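Local coordinates for protein cortical-lytic enzyme (Clostridium perfringens, PDB 5JIP) that probably hydrolyses the peptidoglycan of the spore cortex during germination, acting as a lysozyme-type muramidase of glycoside hydrolase family 25, at residues A[12-18]-A[218-224]; A[35-39]-A[68-72]; A[106-110]-A[226-231]; A[142-146]-A[306-310]. All blocks are in the same frame, centred on the assembly; numbering follows the deposited sequence.

Contact 1. Residues A[12-18]-A[218-224]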
loop_
_atom_site.group_PDB
_atom_site.type_symbol
_atom_site.label_atom_id
_atom_site.label_comp_id
_atom_site.label_asym_id
_atom_site.label_seq_id
_atom_site.Cartn_x
_atom_site.Cartn_y
_atom_site.Cartn_z
ATOM N N LEU A 12 -13.674 -0.151 -18.537
ATOM C CA LEU A 12 -13.923 0.401 -17.223
ATOM C C LEU A 12 -13.399 1.819 -17.082
ATOM O O LEU A 12 -13.617 2.429 -16.033
ATOM C CB LEU A 12 -13.288 -0.470 -16.132
ATOM C CG LEU A 12 -13.868 -1.886 -16.070
ATOM C CD1 LEU A 12 -13.076 -2.738 -15.081
ATOM C CD2 LEU A 12 -15.351 -1.830 -15.690
ATOM N N SER A 13 -12.695 2.344 -18.087
ATOM C CA SER A 13 -12.053 3.639 -17.919
ATOM C C SER A 13 -13.081 4.717 -17.601
ATOM O O SER A 13 -14.111 4.832 -18.275
ATOM C CB SER A 13 -11.277 4.026 -19.180
ATOM O OG SER A 13 -10.195 3.136 -19.432
ATOM N N THR A 14 -12.767 5.542 -16.599
ATOM C CA THR A 14 -13.579 6.717 -16.325
ATOM C C THR A 14 -13.333 7.787 -17.389
ATOM O O THR A 14 -12.406 7.709 -18.195
ATOM C CB THR A 14 -13.280 7.275 -14.935
ATOM O OG1 THR A 14 -11.877 7.491 -14.789
ATOM C CG2 THR A 14 -13.765 6.300 -13.838
ATOM N N PHE A 15 -14.174 8.812 -17.359
ATOM C CA PHE A 15 -14.238 9.774 -18.446
ATOM C C PHE A 15 -14.699 11.123 -17.923
ATOM O O PHE A 15 -15.613 11.198 -17.101
ATOM C CB PHE A 15 -15.183 9.257 -19.531
ATOM C CG PHE A 15 -15.584 10.296 -20.539
ATOM C CD1 PHE A 15 -14.844 10.502 -21.685
ATOM C CD2 PHE A 15 -16.715 11.050 -20.339
ATOM C CE1 PHE A 15 -15.213 11.473 -22.622
ATOM C CE2 PHE A 15 -17.103 12.010 -21.265
ATOM C CZ PHE A 15 -16.360 12.214 -22.413
ATOM N N GLY A 16 -14.104 12.188 -18.440
ATOM C CA GLY A 16 -14.554 13.503 -18.081
ATOM C C GLY A 16 -13.790 14.592 -18.790
ATOM O O GLY A 16 -12.675 14.379 -19.310
ATOM N N PRO A 17 -14.360 15.795 -18.785
ATOM C CA PRO A 17 -13.725 16.928 -19.450
ATOM C C PRO A 17 -12.780 17.678 -18.526
ATOM O O PRO A 17 -12.832 17.553 -17.301
ATOM C CB PRO A 17 -14.930 17.806 -19.815
ATOM C CG PRO A 17 -15.842 17.613 -18.619
ATOM C CD PRO A 17 -15.712 16.144 -18.287
ATOM N N ASP A 18 -11.921 18.492 -19.136
ATOM C CA ASP A 18 -11.324 19.585 -18.383
ATOM C C ASP A 18 -11.752 20.903 -19.012
ATOM O O ASP A 18 -11.972 20.996 -20.231
ATOM C CB ASP A 18 -9.789 19.475 -18.274
ATOM C CG ASP A 18 -9.100 19.384 -19.621
ATOM O OD1 ASP A 18 -8.982 18.257 -20.146
ATOM O OD2 ASP A 18 -8.667 20.435 -20.139
ATOM N N ASP A 218 -11.889 19.684 -24.175
ATOM C CA ASP A 218 -10.877 18.684 -23.826
ATOM C C ASP A 218 -11.548 17.500 -23.145
ATOM O O ASP A 218 -12.289 17.677 -22.177
ATOM C CB ASP A 218 -9.826 19.249 -22.865
ATOM C CG ASP A 218 -8.984 20.371 -23.432
ATOM O OD1 ASP A 218 -8.974 20.601 -24.663
ATOM O OD2 ASP A 218 -8.283 21.021 -22.614
ATOM N N LEU A 219 -11.296 16.296 -23.637
ATOM C CA LEU A 219 -11.863 15.091 -23.043
ATOM C C LEU A 219 -10.760 14.110 -22.654
ATOM O O LEU A 219 -9.705 14.031 -23.297
ATOM C CB LEU A 219 -12.830 14.411 -23.983
ATOM C CG LEU A 219 -14.067 15.253 -24.365
ATOM C CD1 LEU A 219 -14.883 14.503 -25.389
ATOM C CD2 LEU A 219 -14.892 15.628 -23.116
ATOM N N ASN A 220 -11.042 13.328 -21.615
ATOM C CA ASN A 220 -10.015 12.542 -20.941
ATOM C C ASN A 220 -10.541 11.178 -20.542
ATOM O O ASN A 220 -11.675 11.047 -20.062
ATOM C CB ASN A 220 -9.535 13.226 -19.659
ATOM C CG ASN A 220 -9.046 14.637 -19.896
ATOM O OD1 ASN A 220 -7.933 14.838 -20.359
ATOM N ND2 ASN A 220 -9.854 15.623 -19.514
ATOM N N TRP A 221 -9.690 10.174 -20.707
ATOM C CA TRP A 221 -9.869 8.890 -20.056
ATOM C C TRP A 221 -9.094 8.869 -18.746
ATOM O O TRP A 221 -7.964 9.369 -18.660
ATOM C CB TRP A 221 -9.390 7.731 -20.941
ATOM C CG TRP A 221 -10.063 7.642 -22.269
ATOM C CD1 TRP A 221 -9.479 7.817 -23.484
ATOM C CD2 TRP A 221 -11.457 7.373 -22.521
ATOM N NE1 TRP A 221 -10.403 7.659 -24.483
ATOM C CE2 TRP A 221 -11.632 7.400 -23.925
ATOM C CE3 TRP A 221 -12.556 7.095 -21.706
ATOM C CZ2 TRP A 221 -12.860 7.156 -24.528
ATOM C CZ3 TRP A 221 -13.801 6.875 -22.304
ATOM C CH2 TRP A 221 -13.936 6.894 -23.707
ATOM N N GLY A 222 -9.702 8.259 -17.737
ATOM C CA GLY A 222 -9.091 8.123 -16.440
ATOM C C GLY A 222 -8.949 6.675 -16.003
ATOM O O GLY A 222 -9.180 5.730 -16.770
ATOM N N PRO A 223 -8.576 6.490 -14.737
ATOM C CA PRO A 223 -8.475 5.146 -14.159
ATOM C C PRO A 223 -9.802 4.396 -14.182
ATOM O O PRO A 223 -10.878 4.963 -14.354
ATOM C CB PRO A 223 -8.025 5.411 -12.713
ATOM C CG PRO A 223 -7.550 6.823 -12.686
ATOM C CD PRO A 223 -8.305 7.542 -13.751
ATOM N N ASN A 224 -9.706 3.081 -13.974
ATOM C CA ASN A 224 -10.888 2.238 -13.922
ATOM C C ASN A 224 -11.830 2.626 -12.799
ATOM O O ASN A 224 -13.042 2.394 -12.898
ATOM C CB ASN A 224 -10.463 0.790 -13.763
ATOM C CG ASN A 224 -9.810 0.253 -15.012
ATOM O OD1 ASN A 224 -9.647 0.972 -16.004
ATOM N ND2 ASN A 224 -9.454 -1.016 -14.987
HETATM O O HOH W 1 -8.462 3.184 -17.335
HETATM O O HOH W 2 -11.898 22.092 -22.702
#
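In the curled sheet of the family 25 barrel, Phe15 to Asp18 pair antiparallel with Asp218 to Trp221. Gly16 N donates to Asn220 O at 3.1 Å. Phe15, Pro17, Leu219 and Trp221 share one face of the sheet. There Phe15 runs between its two partners. Phe15 CD1 lies 3.8 Å from CZ3 of Trp221, over one face of the indole. Phe15 CZ is equally far from CD2 of Leu219. The two aromatic planes are inclined at 55°, so the rings meet obliquely. Phe204 stacks on the indole of Trp221.

Beyond the paired strands, the two segments stay joined. Thr14 grips Pro223 O twice, with its backbone N and with OG1. The hydroxyl sits between backbone N and carbonyl carbon (chi1 53°). This brings OG1 to 2.8 Å from Pro223 O, in the carbonyl plane on a lone pair, while Thr14 N comes from above that plane. A water bridges Ser13 OG, Gly222 O and Asn224 OD1, and Asn10 also bonds to the Ser13 and Asn224 side chains.

Asp18, Asp218 and Asn220 lie on the other face. A bound MES molecule, probably from the crystallisation liquor, lies beside Asp218 and may mark a pocket. Asn220 ND2 reaches Gly16 O as well as Asp18. Its bond to Asp18 OD1, 2.8 Å long and nearly straight at 168°, uses the anti lone pair of that oxygen.

Contact 2. Residues A[35-39]-A[68-72]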
loop_
_atom_site.group_PDB
_atom_site.type_symbol
_atom_site.label_atom_id
_atom_site.label_comp_id
_atom_site.label_asym_id
_atom_site.label_seq_id
_atom_site.Cartn_x
_atom_site.Cartn_y
_atom_site.Cartn_z
ATOM N N SER A 35 -20.293 12.588 -16.890
ATOM C CA SER A 35 -18.880 12.711 -16.563
ATOM C C SER A 35 -18.603 12.106 -15.196
ATOM O O SER A 35 -19.329 12.381 -14.235
ATOM C CB SER A 35 -18.448 14.180 -16.590
ATOM O OG SER A 35 -18.703 14.764 -17.852
ATOM N N ASP A 36 -17.545 11.294 -15.106
ATOM C CA ASP A 36 -17.117 10.751 -13.817
ATOM C C ASP A 36 -16.349 11.767 -12.994
ATOM O O ASP A 36 -16.285 11.650 -11.763
ATOM C CB ASP A 36 -16.237 9.527 -14.030
ATOM C CG ASP A 36 -16.965 8.403 -14.731
ATOM O OD1 ASP A 36 -17.907 7.834 -14.141
ATOM O OD2 ASP A 36 -16.594 8.080 -15.858
ATOM N N PHE A 37 -15.760 12.756 -13.648
ATOM C CA PHE A 37 -14.949 13.757 -12.973
ATOM C C PHE A 37 -14.905 14.969 -13.882
ATOM O O PHE A 37 -15.169 14.867 -15.085
ATOM C CB PHE A 37 -13.515 13.249 -12.693
ATOM C CG PHE A 37 -12.780 12.797 -13.940
ATOM C CD1 PHE A 37 -12.168 13.718 -14.791
ATOM C CD2 PHE A 37 -12.732 11.460 -14.284
ATOM C CE1 PHE A 37 -11.525 13.313 -15.937
ATOM C CE2 PHE A 37 -12.080 11.047 -15.426
ATOM C CZ PHE A 37 -11.467 11.977 -16.259
ATOM N N ILE A 38 -14.574 16.119 -13.295
ATOM C CA ILE A 38 -14.307 17.338 -14.058
ATOM C C ILE A 38 -13.047 17.995 -13.507
ATOM O O ILE A 38 -12.946 18.265 -12.301
ATOM C CB ILE A 38 -15.475 18.356 -14.000
ATOM C CG1 ILE A 38 -16.731 17.772 -14.630
ATOM C CG2 ILE A 38 -15.082 19.658 -14.690
ATOM C CD1 ILE A 38 -17.955 18.612 -14.367
ATOM N N TYR A 39 -12.115 18.327 -14.402
ATOM C CA TYR A 39 -10.972 19.179 -14.072
ATOM C C TYR A 39 -11.210 20.622 -14.511
ATOM O O TYR A 39 -11.785 20.869 -15.569
ATOM C CB TYR A 39 -9.687 18.654 -14.713
ATOM C CG TYR A 39 -8.888 17.795 -13.749
ATOM C CD1 TYR A 39 -8.186 18.360 -12.687
ATOM C CD2 TYR A 39 -8.851 16.423 -13.890
ATOM C CE1 TYR A 39 -7.459 17.576 -11.812
ATOM C CE2 TYR A 39 -8.140 15.626 -13.004
ATOM C CZ TYR A 39 -7.459 16.191 -11.970
ATOM O OH TYR A 39 -6.781 15.340 -11.123
ATOM N N ILE A 68 -20.081 16.399 -8.062
ATOM C CA ILE A 68 -19.256 15.942 -9.180
ATOM C C ILE A 68 -17.800 15.962 -8.738
ATOM O O ILE A 68 -17.283 17.031 -8.378
ATOM C CB ILE A 68 -19.415 16.800 -10.434
ATOM C CG1 ILE A 68 -20.892 16.901 -10.861
ATOM C CG2 ILE A 68 -18.590 16.191 -11.567
ATOM C CD1 ILE A 68 -21.103 17.926 -11.952
ATOM N N PRO A 69 -17.099 14.831 -8.755
ATOM C CA PRO A 69 -15.681 14.850 -8.352
ATOM C C PRO A 69 -14.915 15.865 -9.173
ATOM O O PRO A 69 -14.945 15.837 -10.407
ATOM C CB PRO A 69 -15.208 13.417 -8.614
ATOM C CG PRO A 69 -16.476 12.592 -8.500
ATOM C CD PRO A 69 -17.560 13.470 -9.082
ATOM N N CYS A 70 -14.239 16.763 -8.469
ATOM C CA CYS A 70 -13.716 17.986 -9.045
ATOM C C CYS A 70 -12.260 18.187 -8.647
ATOM O O CYS A 70 -11.895 18.023 -7.482
ATOM C CB CYS A 70 -14.577 19.169 -8.591
ATOM S SG CYS A 70 -14.119 20.739 -9.357
ATOM N N GLY A 71 -11.423 18.539 -9.618
ATOM C CA GLY A 71 -10.042 18.868 -9.336
ATOM C C GLY A 71 -9.639 20.083 -10.151
ATOM O O GLY A 71 -10.403 20.545 -10.998
ATOM N N ALA A 72 -8.424 20.582 -9.902
ATOM C CA ALA A 72 -8.011 21.774 -10.639
ATOM C C ALA A 72 -6.524 21.759 -10.943
ATOM O O ALA A 72 -5.721 21.108 -10.259
ATOM C CB ALA A 72 -8.372 23.031 -9.861
#
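Tyr39 leaves its strand with a first torsion of -96°, well off a staggered value. This turn leans the ring over the backbone of Gly71 and Ala72. From CB the chain passes to CG, which is 4.2 Å from Gly71 O. CD1 makes the closest approach, 3.4 Å from Gly71 C. CE1 follows on to Ala72 N at 3.7 Å. The ring meets this backbone obliquely. It lies where a CB on Gly71 would stand. At the tip, the hydroxyl OH is hydrogen-bonded to the carbonyl O of Phe109. Trp176 meets the same ring with the planes inclined at about 35°.

The two backbones form a parallel pair in the barrel sheet. Strand 38-44 runs beside strand 70-75, and helix 56-66 comes between them along the chain, giving a right-handed beta-alpha-beta crossover as is usual in such barrels. Ile38 bonds to the residues before and after Cys70, its partner in the pair. Its N donates to Pro69 O at 2.9 Å, nearly along the C=O axis. Its O accepts from Gly71 N at 3.1 Å.

Ile38 and Cys70 turn to the face covered by the helices. Cys63 of helix 56-66 touches both, and Leu31 of helix 28-34 also packs on Ile38. Ile38 CD1 reaches across to Ile68 CG2, just before strand 70-75, at 3.8 Å. At the start of the pair, the Pro69 ring rests against a carbonyl, with CG 3.4 Å from Asp36 O.

Contact 3. Residues A[106-110]-A[226-231]. With MG (magnesium ion), chain E.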
loop_
_atom_site.group_PDB
_atom_site.type_symbol
_atom_site.label_atom_id
_atom_site.label_comp_id
_atom_site.label_asym_id
_atom_site.label_seq_id
_atom_site.Cartn_x
_atom_site.Cartn_y
_atom_site.Cartn_z
ATOM N N GLY A 106 -9.220 19.966 -3.361
ATOM C CA GLY A 106 -10.009 19.362 -4.418
ATOM C C GLY A 106 -10.256 17.884 -4.164
ATOM O O GLY A 106 -9.624 17.249 -3.322
ATOM N N ASP A 107 -11.203 17.333 -4.933
ATOM C CA ASP A 107 -11.469 15.902 -4.862
ATOM C C ASP A 107 -10.416 15.098 -5.617
ATOM O O ASP A 107 -9.962 14.051 -5.141
ATOM C CB ASP A 107 -12.840 15.594 -5.442
ATOM C CG ASP A 107 -13.928 16.457 -4.852
ATOM O OD1 ASP A 107 -13.916 16.640 -3.617
ATOM O OD2 ASP A 107 -14.804 16.896 -5.629
ATOM N N LEU A 108 -10.050 15.551 -6.809
ATOM C CA LEU A 108 -9.068 14.858 -7.622
ATOM C C LEU A 108 -7.681 15.413 -7.334
ATOM O O LEU A 108 -7.538 16.478 -6.716
ATOM C CB LEU A 108 -9.378 15.028 -9.097
ATOM C CG LEU A 108 -10.843 15.064 -9.480
ATOM C CD1 LEU A 108 -11.006 15.467 -10.956
ATOM C CD2 LEU A 108 -11.457 13.695 -9.217
ATOM N N PHE A 109 -6.647 14.674 -7.794
ATOM C CA PHE A 109 -5.265 15.144 -7.715
ATOM C C PHE A 109 -5.214 16.594 -8.182
ATOM O O PHE A 109 -5.601 16.892 -9.319
ATOM C CB PHE A 109 -4.286 14.365 -8.620
ATOM C CG PHE A 109 -4.089 12.910 -8.283
ATOM C CD1 PHE A 109 -3.389 12.514 -7.148
ATOM C CD2 PHE A 109 -4.503 11.936 -9.178
ATOM C CE1 PHE A 109 -3.189 11.182 -6.899
ATOM C CE2 PHE A 109 -4.288 10.604 -8.939
ATOM C CZ PHE A 109 -3.640 10.214 -7.814
ATOM N N PRO A 110 -4.671 17.498 -7.390
ATOM C CA PRO A 110 -4.227 18.769 -7.957
ATOM C C PRO A 110 -3.222 18.509 -9.068
ATOM O O PRO A 110 -2.470 17.536 -9.022
ATOM C CB PRO A 110 -3.591 19.493 -6.761
ATOM C CG PRO A 110 -4.141 18.795 -5.554
ATOM C CD PRO A 110 -4.319 17.374 -5.968
ATOM N N ILE A 226 -12.904 5.879 -10.089
ATOM C CA ILE A 226 -12.775 7.273 -9.679
ATOM C C ILE A 226 -11.947 7.374 -8.400
ATOM O O ILE A 226 -11.296 8.391 -8.147
ATOM C CB ILE A 226 -14.175 7.899 -9.514
ATOM C CG1 ILE A 226 -14.061 9.375 -9.174
ATOM C CG2 ILE A 226 -14.970 7.199 -8.432
ATOM C CD1 ILE A 226 -13.529 10.222 -10.361
ATOM N N ASP A 227 -11.967 6.328 -7.573
ATOM C CA ASP A 227 -11.206 6.331 -6.334
ATOM C C ASP A 227 -9.718 6.545 -6.590
ATOM O O ASP A 227 -9.034 7.163 -5.764
ATOM C CB ASP A 227 -11.421 5.012 -5.576
ATOM C CG ASP A 227 -12.883 4.743 -5.213
ATOM O OD1 ASP A 227 -13.665 5.679 -5.135
ATOM O OD2 ASP A 227 -13.228 3.560 -4.986
ATOM N N SER A 228 -9.220 6.109 -7.748
ATOM C CA SER A 228 -7.794 6.222 -8.052
ATOM C C SER A 228 -7.368 7.660 -8.362
ATOM O O SER A 228 -6.177 7.912 -8.488
ATOM C CB SER A 228 -7.440 5.318 -9.220
ATOM O OG SER A 228 -7.600 3.957 -8.832
ATOM N N LEU A 229 -8.313 8.584 -8.520
ATOM C CA LEU A 229 -7.994 9.997 -8.665
ATOM C C LEU A 229 -8.119 10.770 -7.359
ATOM O O LEU A 229 -7.640 11.919 -7.288
ATOM C CB LEU A 229 -8.926 10.648 -9.707
ATOM C CG LEU A 229 -8.788 10.167 -11.160
ATOM C CD1 LEU A 229 -9.817 10.857 -12.044
ATOM C CD2 LEU A 229 -7.352 10.418 -11.673
ATOM N N MET A 230 -8.759 10.179 -6.336
ATOM C CA MET A 230 -9.159 10.871 -5.104
ATOM C C MET A 230 -8.520 10.272 -3.850
ATOM O O MET A 230 -8.201 9.080 -3.817
ATOM C CB MET A 230 -10.676 10.817 -4.928
ATOM C CG MET A 230 -11.426 11.332 -6.106
ATOM S SD MET A 230 -13.205 11.502 -5.801
ATOM C CE MET A 230 -13.701 9.833 -5.374
ATOM N N PRO A 231 -8.357 11.058 -2.791
ATOM C CA PRO A 231 -8.044 10.465 -1.500
ATOM C C PRO A 231 -9.178 9.565 -1.042
ATOM O O PRO A 231 -10.360 9.790 -1.393
ATOM C CB PRO A 231 -7.884 11.684 -0.575
ATOM C CG PRO A 231 -7.684 12.842 -1.513
ATOM C CD PRO A 231 -8.476 12.527 -2.689
HETATM MG MG MG E . -7.464 7.238 -4.278
HETATM O O HOH W 3 -6.016 8.061 -5.563
HETATM O O HOH W 4 -8.872 6.497 -2.861
#
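The magnesium site is built partly on the loop 226-231, and Phe109 and Leu229 join that loop to the barrel segment 106-110. Asp227 O binds the metal at 2.2 Å and Met230 O at 2.0 Å. Two waters, Asp258 and Asp304 complete six ligands. The short 3-10 segment 226-229 carries Asp227 and leads straight into Met230, and Met230 N bonds back to Asp227 O.

Leu229 O points the other way. It accepts from Phe109 N at 3.0 Å, nearly in line with its own C=O bond, although the bond is bent at the hydrogen (130°). The same oxygen stands over one face of the Phe109 ring, offset toward the rim. Phe109 CE2 lies 3.3 Å from Ser228 O.

Leu108 supplies the apolar part. Its CD2 branch fits against Met230 CG at 3.9 Å and against Leu229 CB and Ile226 CD1. Met230 SD comes to 4.1 Å from Asp107 CB. Asp107 turns its carboxylate to Arg64 and to Cys70 N.

Asp107 O is buried without a hydrogen-bonding partner. Met230 CG and Pro231 CD each approach it at 3.2 Å, and Met230 CA makes a CH...O contact with it. Within this loop the metal is bound by backbone carbonyls, so Met230 leaves its side chain to pack against segment 106-110.

Contact 4. Residues A[142-146]-A[306-310]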
loop_
_atom_site.group_PDB
_atom_site.type_symbol
_atom_site.label_atom_id
_atom_site.label_comp_id
_atom_site.label_asym_id
_atom_site.label_seq_id
_atom_site.Cartn_x
_atom_site.Cartn_y
_atom_site.Cartn_z
ATOM N N THR A 142 0.846 20.487 1.436
ATOM C CA THR A 142 -0.539 20.056 1.401
ATOM C C THR A 142 -0.753 18.622 1.865
ATOM O O THR A 142 -1.873 18.289 2.222
ATOM C CB THR A 142 -1.105 20.170 -0.021
ATOM O OG1 THR A 142 -0.435 19.224 -0.876
ATOM C CG2 THR A 142 -0.962 21.585 -0.538
ATOM N N ARG A 143 0.293 17.797 1.915
ATOM C CA ARG A 143 0.165 16.355 2.101
ATOM C C ARG A 143 -0.707 15.713 1.019
ATOM O O ARG A 143 -1.237 14.625 1.226
ATOM C CB ARG A 143 -0.367 16.008 3.501
ATOM C CG ARG A 143 0.103 14.637 3.993
ATOM C CD ARG A 143 -0.655 14.186 5.234
ATOM N NE ARG A 143 -0.132 12.938 5.771
ATOM C CZ ARG A 143 -0.811 12.132 6.581
ATOM N NH1 ARG A 143 -2.038 12.427 6.953
ATOM N NH2 ARG A 143 -0.254 11.026 7.024
ATOM N N ARG A 144 -0.871 16.381 -0.122
ATOM C CA ARG A 144 -1.581 15.855 -1.280
ATOM C C ARG A 144 -0.608 15.570 -2.412
ATOM O O ARG A 144 0.231 16.409 -2.744
ATOM C CB ARG A 144 -2.648 16.838 -1.798
ATOM C CG ARG A 144 -3.843 17.046 -0.901
ATOM C CD ARG A 144 -4.731 15.839 -0.868
ATOM N NE ARG A 144 -5.270 15.493 -2.194
ATOM C CZ ARG A 144 -6.391 15.975 -2.731
ATOM N NH1 ARG A 144 -7.160 16.851 -2.088
ATOM N NH2 ARG A 144 -6.768 15.555 -3.929
ATOM N N ARG A 145 -0.778 14.417 -3.043
ATOM C CA ARG A 145 -0.075 14.113 -4.278
ATOM C C ARG A 145 -0.430 15.068 -5.414
ATOM O O ARG A 145 -1.596 15.406 -5.638
ATOM C CB ARG A 145 -0.389 12.705 -4.750
ATOM C CG ARG A 145 0.006 11.568 -3.841
ATOM C CD ARG A 145 1.501 11.515 -3.546
ATOM N NE ARG A 145 2.384 11.704 -4.684
ATOM C CZ ARG A 145 2.787 10.750 -5.523
ATOM N NH1 ARG A 145 2.324 9.520 -5.415
ATOM N NH2 ARG A 145 3.649 11.037 -6.499
ATOM N N LEU A 146 0.596 15.464 -6.155
ATOM C CA LEU A 146 0.482 16.320 -7.324
ATOM C C LEU A 146 0.590 15.491 -8.602
ATOM O O LEU A 146 1.560 14.750 -8.786
ATOM C CB LEU A 146 1.589 17.378 -7.291
ATOM C CG LEU A 146 1.612 18.387 -8.437
ATOM C CD1 LEU A 146 0.384 19.295 -8.356
ATOM C CD2 LEU A 146 2.888 19.201 -8.409
ATOM N N THR A 306 -1.523 5.379 -4.153
ATOM C CA THR A 306 -0.599 6.424 -4.562
ATOM C C THR A 306 -0.316 7.410 -3.438
ATOM O O THR A 306 0.346 8.412 -3.667
ATOM C CB THR A 306 -1.101 7.118 -5.843
ATOM O OG1 THR A 306 -2.502 7.387 -5.763
ATOM C CG2 THR A 306 -0.871 6.199 -7.042
ATOM N N GLY A 307 -0.748 7.121 -2.212
ATOM C CA GLY A 307 -0.223 7.834 -1.066
ATOM C C GLY A 307 -1.000 9.046 -0.607
ATOM O O GLY A 307 -0.426 9.900 0.086
ATOM N N ASP A 308 -2.280 9.164 -0.973
ATOM C CA ASP A 308 -3.171 10.130 -0.357
ATOM C C ASP A 308 -3.925 9.526 0.817
ATOM O O ASP A 308 -4.175 8.313 0.881
ATOM C CB ASP A 308 -4.171 10.680 -1.373
ATOM C CG ASP A 308 -3.559 11.742 -2.283
ATOM O OD1 ASP A 308 -2.943 12.681 -1.768
ATOM O OD2 ASP A 308 -3.665 11.610 -3.518
ATOM N N PHE A 309 -4.304 10.402 1.740
ATOM C CA PHE A 309 -4.938 10.045 3.002
ATOM C C PHE A 309 -6.350 10.604 3.110
ATOM O O PHE A 309 -6.699 11.593 2.466
ATOM C CB PHE A 309 -4.128 10.579 4.168
ATOM C CG PHE A 309 -2.696 10.194 4.096
ATOM C CD1 PHE A 309 -1.805 10.956 3.369
ATOM C CD2 PHE A 309 -2.247 9.048 4.709
ATOM C CE1 PHE A 309 -0.462 10.592 3.289
ATOM C CE2 PHE A 309 -0.917 8.672 4.597
ATOM C CZ PHE A 309 -0.036 9.448 3.882
ATOM N N SER A 310 -7.140 9.956 3.963
ATOM C CA SER A 310 -8.395 10.518 4.463
ATOM C C SER A 310 -8.183 11.974 4.817
ATOM O O SER A 310 -7.241 12.315 5.527
ATOM C CB SER A 310 -8.884 9.756 5.709
ATOM O OG SER A 310 -9.022 8.365 5.471
HETATM O O HOH W 5 -3.556 13.148 0.990
HETATM O O HOH W 6 0.224 12.577 0.034
HETATM O O HOH W 7 -3.833 14.403 -4.334
HETATM O O HOH W 8 -6.351 12.734 -5.119
#
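Stacking comes first: the guanidinium of Arg143 lies flat on the ring of Phe309. The planes are 9° apart and the centres 3.5 Å, so this is also a cation-pi contact. Arg143 gets there because its chain is extended from CG to NE. NE sits 3.4 Å from Phe309 CE1, and NH2 lies over the ring, nearest CE2 and CZ. NH1 turns to Glu301 in a salt bridge. Tyr270 and Thr273 of the second subunit pack on Arg143 and Phe309.

Two direct hydrogen bonds cross the contact. Arg145 N donates to Asp308 OD1 at 3.1 Å, on the syn side and almost straight (168°). Arg145 folds back at its second and third torsions, which brings NH1 to 2.9 Å from Thr306 O, in the guanidinium plane and on a carbonyl lone pair. These bonds join the loop that follows helix 124-142 in the barrel to the loop between strands 296-304 and 314-318 of the fibronectin type III-like domain.

Charge adds a long salt bridge, Arg144 NE to Asp308 OD1, at 3.7 Å. The guanidinium and carboxylate planes are nearly perpendicular, and Arg144 NH1 bonds instead to Gly106 O.

Waters add bridges. One molecule donates to Arg143 O and to Asp308 OD1 and accepts from Phe309 N at 2.9 Å. Another accepts from Arg144 NE at 2.8 Å and lies 2.9 Å from Asp308 OD2.

Overall arrangement
The contacts form a path from the barrel sheet to the second domain. Contacts 1 and 2, centres 9 Å apart, share that sheet: Phe15 O lies 2.8 Å from Asp36 N, and contact 2 is nested inside the loop closed by contact 1. The centre of contact 3 is about 9 Å from those of contacts 2 and 4. Cys70 O lies 2.7 Å from Asp107 N, and Pro231 CB packs 3.3 Å from Phe309 O. Contact 3 holds two magnesium ligands; the Thr306 side chain of contact 4 is about 5 Å from the metal, that of Tyr39 about 11 Å. Contacts 1 and 4 do not touch, their centres being about 20 Å apart.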